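Local coordinates for protein xylulokinase (Brucella ovis, PDB 5VM1) that probably phosphorylates D-xylulose to D-xylulose 5-phosphate at the expense of ATP, as a sugar kinase of the FGGY family, at residues L269-G274 and L387-A392; A283-C288 and M298-S303. All coordinates share one frame; numbering follows the deposited sequence.

Contact 1. Residues L269-G274 and L387-A392; sequences LFAANG and LALQSA
Leu389, near the C-terminal end of helix 367-390, sets one methyl against Leu269 and Ala271 on strand 267-273, joining helix to sheet in the C-terminal domain of an FGGY kinase, a family of the actin-like ATPase clan. The strand belongs to the mixed sheet of that domain, and the helix lies against the face from which Leu269 and Ala271 project; Phe270, between them, points to the other face and stacks on His296. The tight part is small and wholly apolar. CD1 of Leu389 sits 3.7 Å from CB of Ala271 and 3.8 Å from CD2 of Leu269, so a single methyl bridges two alternate residues of the strand. With CG of Leu269 opposite its backbone N (chi1 -176°) and chi2 at 66°, CD2 comes to lie against the Leu389 methyl, and the two leucines run past each other in opposite senses. No hydrogen bond links the two segments, and the backbones stay well apart, with CA of Ala271 8.1 Å from CA of Leu389. Beyond this cluster the segments diverge. Leu387 and Gln390 turn to the exposed side of the helix, the latter poorly ordered, while Gly274 leaves the strand at an exposed position. Between the diverging ends, strand 295-301 supplies polar links: Gln297 OE1 accepts from Asn273 ND2, and Gln297 NE2 donates to Ala392 O. On the exposed side the chain bonds to itself instead: Ser391 OG donates to the carbonyl oxygen of Ala388 at 2.7 Å, tilted 21° from the carbonyl plane.

Contact 2. Residues A283-C288 and M298-S303; sequences AVHAFC and MGVILS
His285 and Met298 face each other as an antiparallel hydrogen-bonded pair, gripped by two backbone bonds. His285 N donates to Met298 O at 2.8 Å, in the carbonyl plane and fairly straight (N-H...O angle 161°). The return bond, from Met298 N to His285 O, spans 2.7 Å but is more bent (N-H...O angle 144°). A weak hydrogen bond also joins His285 ND1 to Asn130 OD1. Both side chains of the pair leave the sheet on the same face, with CB of His285 3.8 Å from CB of Met298. These residues belong to the beta hairpin of strands 285-288 and 295-301, whose first strand is the outermost at one side of the C-terminal domain's sheet. Side-chain packing adds to these bonds. The thioether chain of Met298 bends at chi3 (-70°), bringing CE to the edge of the Phe287 ring, near its plane and 3.4 Å from CE2. At the other end CG2 of Val300 meets the edge of the imidazole, 3.9 Å from CD2 of His285. The ring of His285 also meets that of Phe136. The side chain of Phe287 lies about 4 Å from that of Met87, a predicted substrate-binding residue.

Overall arrangement
Contacts 1 and 2 are both buried and serve the same sheet of the C-terminal domain, their centres about 9 Å apart. Contact 2 is strand-to-strand pairing at the sheet's margin, bound by backbone hydrogen bonds and lying nearer the chain centre and the predicted sugar site. Between its own two segments, contact 1 joins helix to sheet through apolar side chains, with no hydrogen bond, farther out and away from the annotated sites. Strand 295-301 connects them: Gly299 N probably donates to Leu269 O at 2.8 Å, placing strand 267-273 beside the hairpin. Val284 adds a second link, its CG1 packing 3.7 Å from CB of Ala388 on the helix.

Contact 1. Residues L269-G274 and L387-A392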
# COMPACT_ATOMS: atom_id res chain seq x y z
N LEU A 269 1.00 -8.70 1.18
CA LEU A 269 1.62 -9.29 2.36
C LEU A 269 2.68 -8.30 2.81
O LEU A 269 3.65 -8.07 2.08
CB LEU A 269 2.22 -10.65 2.02
CG LEU A 269 2.83 -11.48 3.14
CD1 LEU A 269 1.73 -11.92 4.11
CD2 LEU A 269 3.54 -12.68 2.56
N PHE A 270 2.48 -7.67 3.97
CA PHE A 270 3.34 -6.60 4.48
C PHE A 270 4.05 -7.11 5.70
O PHE A 270 3.41 -7.49 6.68
CB PHE A 270 2.55 -5.35 4.84
CG PHE A 270 3.41 -4.16 5.28
CD1 PHE A 270 4.07 -4.16 6.50
CD2 PHE A 270 3.50 -3.02 4.47
CE1 PHE A 270 4.83 -3.07 6.89
CE2 PHE A 270 4.26 -1.93 4.85
CZ PHE A 270 4.92 -1.95 6.07
N ALA A 271 5.38 -7.07 5.66
CA ALA A 271 6.20 -7.51 6.77
C ALA A 271 7.15 -6.38 7.16
O ALA A 271 7.86 -5.84 6.31
CB ALA A 271 6.98 -8.77 6.38
N ALA A 272 7.18 -6.05 8.45
CA ALA A 272 8.13 -5.08 8.95
C ALA A 272 9.49 -5.73 9.18
O ALA A 272 9.56 -6.88 9.63
CB ALA A 272 7.60 -4.44 10.23
N ASN A 273 10.57 -4.99 8.86
CA ASN A 273 11.96 -5.46 8.96
C ASN A 273 12.84 -4.58 9.85
O ASN A 273 12.74 -3.35 9.83
CB ASN A 273 12.66 -5.55 7.59
CG ASN A 273 11.94 -6.42 6.58
OD1 ASN A 273 12.02 -6.16 5.38
ND2 ASN A 273 11.23 -7.44 7.05
N GLY A 274 13.78 -5.22 10.55
CA GLY A 274 14.80 -4.52 11.32
C GLY A 274 15.99 -4.04 10.51
O GLY A 274 16.83 -3.31 11.04
N LEU A 387 6.86 -17.53 1.21
CA LEU A 387 8.12 -18.21 0.90
C LEU A 387 9.15 -17.23 0.33
O LEU A 387 10.35 -17.35 0.63
CB LEU A 387 7.86 -19.37 -0.07
CG LEU A 387 7.19 -20.68 0.42
CD1 LEU A 387 7.18 -21.75 -0.65
CD2 LEU A 387 7.75 -21.24 1.72
N ALA A 388 8.71 -16.27 -0.50
CA ALA A 388 9.63 -15.26 -1.04
C ALA A 388 10.20 -14.38 0.06
O ALA A 388 11.40 -14.08 0.07
CB ALA A 388 8.92 -14.40 -2.07
N LEU A 389 9.34 -13.90 0.98
CA LEU A 389 9.80 -13.11 2.12
C LEU A 389 10.79 -13.89 2.97
O LEU A 389 11.78 -13.32 3.46
CB LEU A 389 8.61 -12.66 2.96
CG LEU A 389 7.67 -11.67 2.30
CD1 LEU A 389 6.87 -10.96 3.38
CD2 LEU A 389 8.49 -10.68 1.53
N GLN A 390 10.53 -15.17 3.20
CA GLN A 390 11.47 -15.97 3.96
C GLN A 390 12.81 -16.09 3.25
O GLN A 390 13.86 -16.08 3.90
CB GLN A 390 10.85 -17.32 4.26
CG GLN A 390 9.80 -17.21 5.34
CD GLN A 390 9.39 -18.56 5.91
OE1 GLN A 390 10.13 -19.53 5.80
NE2 GLN A 390 8.28 -18.57 6.65
N SER A 391 12.82 -16.13 1.92
CA SER A 391 14.11 -16.16 1.26
C SER A 391 14.83 -14.83 1.35
O SER A 391 15.98 -14.72 0.93
CB SER A 391 13.97 -16.55 -0.21
OG SER A 391 13.43 -15.47 -0.95
N ALA A 392 14.17 -13.80 1.86
CA ALA A 392 14.79 -12.49 2.00
C ALA A 392 15.02 -12.12 3.46
O ALA A 392 15.08 -10.94 3.80
CB ALA A 392 13.97 -11.43 1.26

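Contact 2. Residues A283-C288 and M298-S303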
# COMPACT_ATOMS: atom_id res chain seq x y z
N ALA A 283 10.89 -10.67 -6.90
CA ALA A 283 9.84 -9.67 -7.12
C ALA A 283 9.12 -9.31 -5.82
O ALA A 283 7.91 -9.09 -5.82
CB ALA A 283 8.85 -10.12 -8.19
N VAL A 284 9.84 -9.25 -4.70
CA VAL A 284 9.28 -8.65 -3.49
C VAL A 284 9.73 -7.19 -3.44
O VAL A 284 10.79 -6.83 -3.98
CB VAL A 284 9.65 -9.38 -2.17
CG1 VAL A 284 9.92 -10.86 -2.38
CG2 VAL A 284 10.80 -8.69 -1.49
N HIS A 285 8.89 -6.32 -2.90
CA HIS A 285 9.27 -4.93 -2.67
C HIS A 285 9.91 -4.79 -1.29
O HIS A 285 9.49 -5.44 -0.33
CB HIS A 285 8.05 -4.00 -2.79
CG HIS A 285 7.56 -3.89 -4.20
ND1 HIS A 285 8.35 -3.40 -5.22
CD2 HIS A 285 6.41 -4.29 -4.78
CE1 HIS A 285 7.69 -3.45 -6.36
NE2 HIS A 285 6.51 -4.00 -6.12
N ALA A 286 10.95 -3.95 -1.22
CA ALA A 286 11.60 -3.61 0.05
C ALA A 286 11.71 -2.09 0.12
O ALA A 286 12.41 -1.47 -0.69
CB ALA A 286 12.98 -4.24 0.20
N PHE A 287 11.02 -1.51 1.09
CA PHE A 287 10.94 -0.07 1.24
C PHE A 287 11.27 0.28 2.68
O PHE A 287 11.12 -0.54 3.59
CB PHE A 287 9.53 0.47 0.94
CG PHE A 287 9.06 0.27 -0.47
CD1 PHE A 287 9.88 0.56 -1.54
CD2 PHE A 287 7.76 -0.16 -0.72
CE1 PHE A 287 9.41 0.41 -2.85
CE2 PHE A 287 7.29 -0.32 -2.02
CZ PHE A 287 8.12 -0.04 -3.09
N CYS A 288 11.65 1.55 2.87
CA CYS A 288 11.74 2.09 4.23
C CYS A 288 10.36 2.10 4.88
O CYS A 288 9.34 2.27 4.22
CB CYS A 288 12.29 3.52 4.21
SG CYS A 288 13.88 3.74 3.37
N MET A 298 7.18 -6.12 0.98
CA MET A 298 5.82 -6.13 0.46
C MET A 298 5.76 -7.18 -0.63
O MET A 298 6.50 -7.10 -1.62
CB MET A 298 5.43 -4.75 -0.09
CG MET A 298 4.18 -4.18 0.53
SD MET A 298 3.48 -2.87 -0.46
CE MET A 298 4.64 -1.53 -0.30
N GLY A 299 4.96 -8.22 -0.41
CA GLY A 299 4.62 -9.16 -1.46
C GLY A 299 3.28 -8.76 -2.05
O GLY A 299 2.33 -8.46 -1.31
N VAL A 300 3.22 -8.70 -3.37
CA VAL A 300 2.03 -8.23 -4.08
C VAL A 300 1.45 -9.38 -4.90
O VAL A 300 2.12 -9.91 -5.79
CB VAL A 300 2.31 -7.04 -4.99
CG1 VAL A 300 1.01 -6.60 -5.64
CG2 VAL A 300 2.90 -5.93 -4.20
N ILE A 301 0.18 -9.70 -4.64
CA ILE A 301 -0.61 -10.63 -5.44
C ILE A 301 -1.54 -9.80 -6.31
O ILE A 301 -2.43 -9.11 -5.79
CB ILE A 301 -1.41 -11.58 -4.54
CG1 ILE A 301 -0.46 -12.48 -3.75
CG2 ILE A 301 -2.47 -12.36 -5.35
CD1 ILE A 301 -1.06 -12.97 -2.50
N LEU A 302 -1.36 -9.86 -7.63
CA LEU A 302 -2.07 -8.91 -8.48
C LEU A 302 -3.59 -9.14 -8.48
O LEU A 302 -4.35 -8.19 -8.72
CB LEU A 302 -1.52 -8.94 -9.90
CG LEU A 302 -0.14 -8.30 -10.00
CD1 LEU A 302 0.29 -8.23 -11.45
CD2 LEU A 302 -0.07 -6.92 -9.29
N SER A 303 -4.07 -10.35 -8.22
CA SER A 303 -5.51 -10.58 -8.18
C SER A 303 -5.84 -11.45 -6.99
O SER A 303 -5.57 -12.65 -6.99
CB SER A 303 -6.01 -11.20 -9.47
OG SER A 303 -5.81 -10.31 -10.56